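PDB 4YV9: transcriptional regulator from Streptococcus dysgalactiae, which serves as the SHP pheromone receptor Rgg2 in quorum sensing and probably controls transcription by binding DNA through its helix-turn-helix domain. Local coordinates for residues E138-Y142 with Y143-L147; L162-K165 with E166-T169; N180-L183 with V184-S188. One frame throughout, in Å; residues are numbered along the deposited sequence.

Contact 1: E138-Y142 with Y143-L147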
loop_
_atom_site.group_PDB
_atom_site.type_symbol
_atom_site.label_atom_id
_atom_site.label_comp_id
_atom_site.label_asym_id
_atom_site.label_seq_id
_atom_site.Cartn_x
_atom_site.Cartn_y
_atom_site.Cartn_z
ATOM N N GLU B 138 12.930 -17.004 -7.448
ATOM C CA GLU B 138 13.591 -16.880 -6.138
ATOM C C GLU B 138 12.907 -15.869 -5.205
ATOM O O GLU B 138 12.912 -16.032 -3.978
ATOM C CB GLU B 138 15.065 -16.502 -6.316
ATOM C CG GLU B 138 15.900 -17.519 -7.059
ATOM C CD GLU B 138 16.066 -18.838 -6.300
ATOM O OE1 GLU B 138 15.970 -18.855 -5.046
ATOM O OE2 GLU B 138 16.323 -19.861 -6.973
ATOM N N GLN B 139 12.364 -14.820 -5.807
ATOM C CA GLN B 139 11.529 -13.825 -5.149
ATOM C C GLN B 139 10.264 -13.517 -5.913
ATOM O O GLN B 139 10.279 -13.144 -7.082
ATOM C CB GLN B 139 12.353 -12.572 -4.873
ATOM C CG GLN B 139 11.915 -11.205 -5.428
ATOM C CD GLN B 139 12.654 -10.098 -4.690
ATOM O OE1 GLN B 139 13.700 -10.381 -4.103
ATOM N NE2 GLN B 139 12.204 -8.819 -4.834
ATOM N N TRP B 140 9.159 -13.690 -5.212
ATOM C CA TRP B 140 7.841 -13.497 -5.765
ATOM C C TRP B 140 7.535 -12.012 -5.797
ATOM O O TRP B 140 7.667 -11.318 -4.790
ATOM C CB TRP B 140 6.821 -14.249 -4.928
ATOM C CG TRP B 140 6.813 -15.723 -5.142
ATOM C CD1 TRP B 140 7.857 -16.578 -5.032
ATOM C CD2 TRP B 140 5.672 -16.520 -5.476
ATOM N NE1 TRP B 140 7.448 -17.858 -5.284
ATOM C CE2 TRP B 140 6.104 -17.852 -5.562
ATOM C CE3 TRP B 140 4.326 -16.227 -5.724
ATOM C CZ2 TRP B 140 5.243 -18.904 -5.881
ATOM C CZ3 TRP B 140 3.466 -17.269 -6.034
ATOM C CH2 TRP B 140 3.930 -18.595 -6.113
ATOM N N GLY B 141 7.153 -11.518 -6.966
ATOM C CA GLY B 141 6.775 -10.125 -7.101
ATOM C C GLY B 141 5.295 -10.073 -7.400
ATOM O O GLY B 141 4.620 -11.096 -7.368
ATOM N N TYR B 142 4.795 -8.873 -7.676
ATOM C CA TYR B 142 3.394 -8.682 -8.054
ATOM C C TYR B 142 2.944 -9.658 -9.156
ATOM O O TYR B 142 1.873 -10.269 -9.064
ATOM C CB TYR B 142 3.207 -7.234 -8.509
ATOM C CG TYR B 142 1.790 -6.819 -8.785
ATOM C CD1 TYR B 142 0.913 -6.558 -7.745
ATOM C CD2 TYR B 142 1.340 -6.640 -10.093
ATOM C CE1 TYR B 142 -0.411 -6.161 -7.999
ATOM C CE2 TYR B 142 0.041 -6.236 -10.355
ATOM C CZ TYR B 142 -0.831 -5.998 -9.306
ATOM O OH TYR B 142 -2.124 -5.592 -9.565
ATOM N N TYR B 143 3.775 -9.803 -10.186
ATOM C CA TYR B 143 3.504 -10.710 -11.319
ATOM C C TYR B 143 3.179 -12.135 -10.879
ATOM O O TYR B 143 2.123 -12.688 -11.225
ATOM C CB TYR B 143 4.718 -10.723 -12.258
ATOM C CG TYR B 143 4.584 -11.478 -13.578
ATOM C CD1 TYR B 143 3.654 -11.086 -14.530
ATOM C CD2 TYR B 143 5.453 -12.524 -13.897
ATOM C CE1 TYR B 143 3.574 -11.719 -15.750
ATOM C CE2 TYR B 143 5.377 -13.169 -15.122
ATOM C CZ TYR B 143 4.427 -12.761 -16.040
ATOM O OH TYR B 143 4.323 -13.376 -17.268
ATOM N N GLU B 144 4.086 -12.732 -10.113
ATOM C CA GLU B 144 3.922 -14.123 -9.708
ATOM C C GLU B 144 2.739 -14.280 -8.768
ATOM O O GLU B 144 2.004 -15.267 -8.851
ATOM C CB GLU B 144 5.207 -14.652 -9.048
ATOM C CG GLU B 144 6.368 -14.858 -10.013
ATOM C CD GLU B 144 7.096 -13.555 -10.388
ATOM O OE1 GLU B 144 7.056 -12.575 -9.612
ATOM O OE2 GLU B 144 7.700 -13.516 -11.478
ATOM N N ILE B 145 2.544 -13.301 -7.889
ATOM C CA ILE B 145 1.447 -13.331 -6.930
ATOM C C ILE B 145 0.097 -13.249 -7.652
ATOM O O ILE B 145 -0.832 -13.995 -7.342
ATOM C CB ILE B 145 1.566 -12.164 -5.896
ATOM C CG1 ILE B 145 2.840 -12.304 -5.056
ATOM C CG2 ILE B 145 0.343 -12.121 -4.979
ATOM C CD1 ILE B 145 3.195 -11.002 -4.316
ATOM N N ILE B 146 -0.011 -12.349 -8.622
ATOM C CA ILE B 146 -1.269 -12.194 -9.363
ATOM C C ILE B 146 -1.546 -13.418 -10.255
ATOM O O ILE B 146 -2.691 -13.875 -10.386
ATOM C CB ILE B 146 -1.245 -10.912 -10.207
ATOM C CG1 ILE B 146 -1.199 -9.678 -9.295
ATOM C CG2 ILE B 146 -2.463 -10.845 -11.158
ATOM C CD1 ILE B 146 -2.408 -9.514 -8.427
ATOM N N LEU B 147 -0.499 -13.958 -10.867
ATOM C CA LEU B 147 -0.655 -15.180 -11.645
ATOM C C LEU B 147 -1.211 -16.304 -10.771
ATOM O O LEU B 147 -2.209 -16.933 -11.123
ATOM C CB LEU B 147 0.668 -15.594 -12.271
ATOM C CG LEU B 147 1.096 -14.803 -13.510
ATOM C CD1 LEU B 147 2.527 -15.171 -13.871
ATOM C CD2 LEU B 147 0.129 -15.090 -14.688
#
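Gly141 and Tyr142 begin helix 142-151 by giving their carbonyls to Ile145 and Ile146, with Ile145 N 3.1 Å from Gly141 O and Ile146 N 2.8 Å from Tyr142 O. Gly141 is the N-cap, and three residues on Glu144 reaches back to it: Gly141 N donates to Glu144 OE1 at 2.9 Å with an N-H...O angle of 157°. This is the side-chain-to-backbone half of a capping box; the reciprocal bond would need a side chain that glycine lacks. A bend in the Glu144 chain (chi2 79°) turns the carboxylate toward the cap, where OE1 is met on its anti side. OE2 takes a hydrogen bond from Tyr133 and a salt bridge from Lys16 of the second subunit, so both oxygens are engaged and the carboxylate is probably held as an anion, which would also suit the positive end of the helix dipole. The same residue packs against the preceding loop: Glu144 CB lies against one face of the Trp140 indole, displaced toward its rim, 3.8 Å from Trp140 CE3. On another side of the helix, Tyr142 and Ile146 pair one turn apart, and both also pack against the bound peptide. Ile146 CG1 sits over the middle of the phenol in a CH-pi contact, 3.7 Å from the centroid of the Tyr142 ring and 10° off its normal.

Contact 2: L162-K165 with E166-T169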
loop_
_atom_site.group_PDB
_atom_site.type_symbol
_atom_site.label_atom_id
_atom_site.label_comp_id
_atom_site.label_asym_id
_atom_site.label_seq_id
_atom_site.Cartn_x
_atom_site.Cartn_y
_atom_site.Cartn_z
ATOM N N LEU B 162 1.953 -25.937 -1.648
ATOM C CA LEU B 162 3.404 -25.824 -1.741
ATOM C C LEU B 162 3.815 -24.497 -2.378
ATOM O O LEU B 162 4.807 -23.892 -1.973
ATOM C CB LEU B 162 3.987 -26.999 -2.530
ATOM C CG LEU B 162 3.908 -28.353 -1.825
ATOM C CD1 LEU B 162 4.571 -29.451 -2.653
ATOM C CD2 LEU B 162 4.525 -28.261 -0.432
ATOM N N LEU B 163 3.039 -24.045 -3.359
ATOM C CA LEU B 163 3.286 -22.764 -4.007
ATOM C C LEU B 163 3.040 -21.625 -3.038
ATOM O O LEU B 163 3.757 -20.623 -3.049
ATOM C CB LEU B 163 2.405 -22.591 -5.249
ATOM C CG LEU B 163 2.864 -23.326 -6.511
ATOM C CD1 LEU B 163 1.818 -23.206 -7.629
ATOM C CD2 LEU B 163 4.223 -22.801 -6.971
ATOM N N THR B 164 2.024 -21.783 -2.199
ATOM C CA THR B 164 1.699 -20.764 -1.213
ATOM C C THR B 164 2.845 -20.619 -0.206
ATOM O O THR B 164 3.231 -19.494 0.132
ATOM C CB THR B 164 0.378 -21.087 -0.481
ATOM O OG1 THR B 164 -0.684 -21.209 -1.438
ATOM C CG2 THR B 164 0.032 -19.974 0.506
ATOM N N LYS B 165 3.390 -21.752 0.250
ATOM C CA LYS B 165 4.545 -21.759 1.156
ATOM C C LYS B 165 5.732 -21.018 0.537
ATOM O O LYS B 165 6.406 -20.246 1.212
ATOM C CB LYS B 165 4.973 -23.192 1.516
ATOM C CG LYS B 165 4.119 -23.872 2.578
ATOM C CD LYS B 165 4.686 -25.239 2.983
ATOM C CE LYS B 165 5.991 -25.096 3.739
ATOM N NZ LYS B 165 6.548 -26.413 4.169
ATOM N N GLU B 166 5.991 -21.273 -0.741
ATOM C CA GLU B 166 7.056 -20.572 -1.446
ATOM C C GLU B 166 6.812 -19.072 -1.431
ATOM O O GLU B 166 7.710 -18.299 -1.096
ATOM C CB GLU B 166 7.181 -21.079 -2.882
ATOM C CG GLU B 166 7.791 -22.465 -2.985
ATOM C CD GLU B 166 9.037 -22.610 -2.135
ATOM O OE1 GLU B 166 10.034 -21.901 -2.392
ATOM O OE2 GLU B 166 9.013 -23.429 -1.195
HETATM N N MSE B 167 5.588 -18.665 -1.753
HETATM C CA MSE B 167 5.246 -17.249 -1.864
HETATM C C MSE B 167 5.354 -16.487 -0.544
HETATM O O MSE B 167 5.916 -15.390 -0.506
HETATM C CB MSE B 167 3.833 -17.089 -2.415
HETATM C CG MSE B 167 3.300 -15.671 -2.328
HETATM SE SE MSE B 167 1.382 -15.663 -2.787
HETATM C CE MSE B 167 0.722 -16.664 -1.247
ATOM N N VAL B 168 4.827 -17.069 0.535
ATOM C CA VAL B 168 4.857 -16.390 1.831
ATOM C C VAL B 168 6.272 -16.243 2.391
ATOM O O VAL B 168 6.536 -15.344 3.189
ATOM C CB VAL B 168 3.987 -17.115 2.883
ATOM C CG1 VAL B 168 2.548 -16.979 2.547
ATOM C CG2 VAL B 168 4.363 -18.577 2.989
ATOM N N THR B 169 7.185 -17.108 1.966
ATOM C CA THR B 169 8.547 -17.053 2.478
ATOM C C THR B 169 9.515 -16.327 1.534
ATOM O O THR B 169 10.666 -16.056 1.902
ATOM C CB THR B 169 9.088 -18.475 2.780
ATOM O OG1 THR B 169 9.069 -19.270 1.589
ATOM C CG2 THR B 169 8.230 -19.158 3.841
HETATM O O HOH W 1 6.855 -25.324 -1.090
#
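The C-terminal turns of helix 157-169, in the TPR-related repeat domain of Rgg, are joined here by i to i+4 backbone bonds: Glu166 N to Leu162 O at 3.1 Å, Met167 N to Leu163 O at 3.0 Å and Val168 N to Thr164 O at 2.9 Å. The next bond, from Thr169 N to Lys165 O, is weak at 3.3 Å. Thr169 OG1 also lies 2.9 Å from Lys165 O, but Glu166 O is within reach of the same proton, and which acceptor takes it is unsettled. A water extends the polar side, donating to Leu162 O at 2.7 Å and to Glu166 OE2 at 2.9 Å, and thereby ties the carboxylate to the preceding turn. The buried side is mostly apolar; Thr164 presents its methyl there, while Thr164 OG1 is bonded to Leu160 O. Met167 is selenomethionine, and its bend at the last torsion (chi3 67°) lays the methyl alongside Thr164, CE to CG2 at 3.8 Å, both side chains pointing the same way. That face looks onto helix 179-197, with Thr164 on Cys191 and Met167 on Val184. Leu163 is set against helix 124-136, and Lys165 and Val168 meet Tyr206 of helix 201-215, so the segment lies among three neighbouring helices.

Contact 3: N180-L183 with V184-S188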
loop_
_atom_site.group_PDB
_atom_site.type_symbol
_atom_site.label_atom_id
_atom_site.label_comp_id
_atom_site.label_asym_id
_atom_site.label_seq_id
_atom_site.Cartn_x
_atom_site.Cartn_y
_atom_site.Cartn_z
ATOM N N ASN B 180 2.464 -5.812 -1.902
ATOM C CA ASN B 180 2.628 -7.255 -2.089
ATOM C C ASN B 180 2.342 -8.058 -0.820
ATOM O O ASN B 180 1.885 -9.190 -0.898
ATOM C CB ASN B 180 4.025 -7.600 -2.594
ATOM C CG ASN B 180 4.236 -7.163 -4.020
ATOM O OD1 ASN B 180 3.293 -6.717 -4.681
ATOM N ND2 ASN B 180 5.477 -7.259 -4.503
ATOM N N LYS B 181 2.618 -7.477 0.339
ATOM C CA LYS B 181 2.384 -8.171 1.603
ATOM C C LYS B 181 0.886 -8.368 1.833
ATOM O O LYS B 181 0.426 -9.433 2.270
ATOM C CB LYS B 181 3.017 -7.385 2.758
ATOM C CG LYS B 181 2.875 -8.066 4.100
ATOM C CD LYS B 181 3.487 -7.238 5.212
ATOM C CE LYS B 181 3.403 -7.970 6.549
ATOM N NZ LYS B 181 4.161 -7.256 7.634
ATOM N N THR B 182 0.115 -7.335 1.532
ATOM C CA THR B 182 -1.329 -7.439 1.683
ATOM C C THR B 182 -1.890 -8.510 0.733
ATOM O O THR B 182 -2.711 -9.351 1.139
ATOM C CB THR B 182 -1.981 -6.059 1.461
ATOM O OG1 THR B 182 -1.603 -5.205 2.548
ATOM C CG2 THR B 182 -3.487 -6.157 1.445
ATOM N N LEU B 183 -1.415 -8.520 -0.506
ATOM C CA LEU B 183 -1.826 -9.560 -1.450
ATOM C C LEU B 183 -1.437 -10.953 -0.952
ATOM O O LEU B 183 -2.264 -11.867 -0.962
ATOM C CB LEU B 183 -1.231 -9.317 -2.846
ATOM C CG LEU B 183 -1.861 -8.180 -3.657
ATOM C CD1 LEU B 183 -1.003 -7.791 -4.844
ATOM C CD2 LEU B 183 -3.238 -8.590 -4.129
ATOM N N VAL B 184 -0.182 -11.125 -0.542
ATOM C CA VAL B 184 0.259 -12.420 -0.012
ATOM C C VAL B 184 -0.613 -12.873 1.172
ATOM O O VAL B 184 -0.928 -14.065 1.321
ATOM C CB VAL B 184 1.738 -12.381 0.430
ATOM C CG1 VAL B 184 2.077 -13.624 1.245
ATOM C CG2 VAL B 184 2.657 -12.273 -0.789
ATOM N N THR B 185 -1.019 -11.917 2.004
ATOM C CA THR B 185 -1.870 -12.232 3.146
ATOM C C THR B 185 -3.233 -12.736 2.663
ATOM O O THR B 185 -3.737 -13.755 3.140
ATOM C CB THR B 185 -2.036 -11.008 4.070
ATOM O OG1 THR B 185 -0.734 -10.558 4.493
ATOM C CG2 THR B 185 -2.862 -11.376 5.285
ATOM N N GLN B 186 -3.805 -12.043 1.683
ATOM C CA GLN B 186 -5.085 -12.450 1.121
ATOM C C GLN B 186 -5.027 -13.846 0.503
ATOM O O GLN B 186 -5.919 -14.662 0.734
ATOM C CB GLN B 186 -5.552 -11.416 0.095
ATOM C CG GLN B 186 -5.989 -10.105 0.755
ATOM C CD GLN B 186 -6.091 -8.922 -0.217
ATOM O OE1 GLN B 186 -5.620 -8.984 -1.358
ATOM N NE2 GLN B 186 -6.685 -7.828 0.252
ATOM N N LEU B 187 -3.976 -14.139 -0.260
ATOM C CA LEU B 187 -3.866 -15.456 -0.890
ATOM C C LEU B 187 -3.578 -16.569 0.121
ATOM O O LEU B 187 -3.942 -17.725 -0.105
ATOM C CB LEU B 187 -2.781 -15.447 -1.968
ATOM C CG LEU B 187 -3.077 -14.647 -3.243
ATOM C CD1 LEU B 187 -2.103 -15.073 -4.324
ATOM C CD2 LEU B 187 -4.523 -14.832 -3.720
ATOM N N SER B 188 -2.911 -16.232 1.225
ATOM C CA SER B 188 -2.664 -17.217 2.275
ATOM C C SER B 188 -3.984 -17.592 2.932
ATOM O O SER B 188 -4.248 -18.771 3.183
ATOM C CB SER B 188 -1.677 -16.690 3.326
ATOM O OG SER B 188 -0.416 -16.405 2.744
#
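Lys181 and Thr185, one turn apart on helix 179-197, make the tight part of this contact. Lys181 O accepts two bonds from Thr185, from its backbone N at 2.9 Å and from its hydroxyl OG1 at 2.7 Å. The two donors come from opposite faces of the carbonyl plane, with OG1 well above it, 35° out. The hydroxyl can bend back in this way because OG1 stands beside the backbone N of Thr185 (chi1 -57°), on the side of the preceding turn. Ser188 repeats the pattern a turn further on, where Ser188 OG donates to Val184 O at 2.8 Å. Val184 also packs against the preceding turn, Val184 CG2 3.2 Å from Asn180 O, and its side chain packs on Met167 and Val168 of helix 157-169.

Contacts are longer around Thr182, which is partly exposed. The side chains of Thr182 and Gln186 cross at an angle, with Gln186 NE2 3.8 Å from Thr182 CG2. The extended chain carries that nitrogen to Glu223, which accepts its hydrogen bond, while Thr182 OG1 is bonded to Asn220. At the other end of the amide, Gln186 OE1 is 3.7 Å from Leu183 CD2, an apolar neighbour. Leu183 and Gln186 both also touch the bound peptide, and Leu219 of the second subunit packs on Gln186.

The chemistry is thus uneven. The hydroxyls of Thr185 and Ser188 have their hydrogen bonds supplied by the helix's own carbonyls, a way for polar side chains to be buried between helices. Gln186, by contrast, is satisfied on one end of its amide: NE2 is bonded, but OE1 is buried with no polar partner in the model.

How the contacts relate
All three contacts lie in the C-terminal repeat domain, at the start of helix 142-151 with the loop before it, and on helices 157-169 and 179-197; their centres are about 11 Å from one another. Contacts 1 and 3 are buried, reach the second subunit and touch the bound peptide; contact 2 is partly exposed and touches no other protein chain of the assembly. Trp140 of contact 1 packs on Met167, its CE3 3.5 Å from Met167 CB, and Val168 CG1 of contact 2 meets Val184 CG1 of contact 3 at 3.6 Å. Their chemistry follows their place: a carboxylate caps a helix start in contact 1, water bridges the outer side of contact 2, and backbone carbonyls satisfy buried hydroxyls in contact 3.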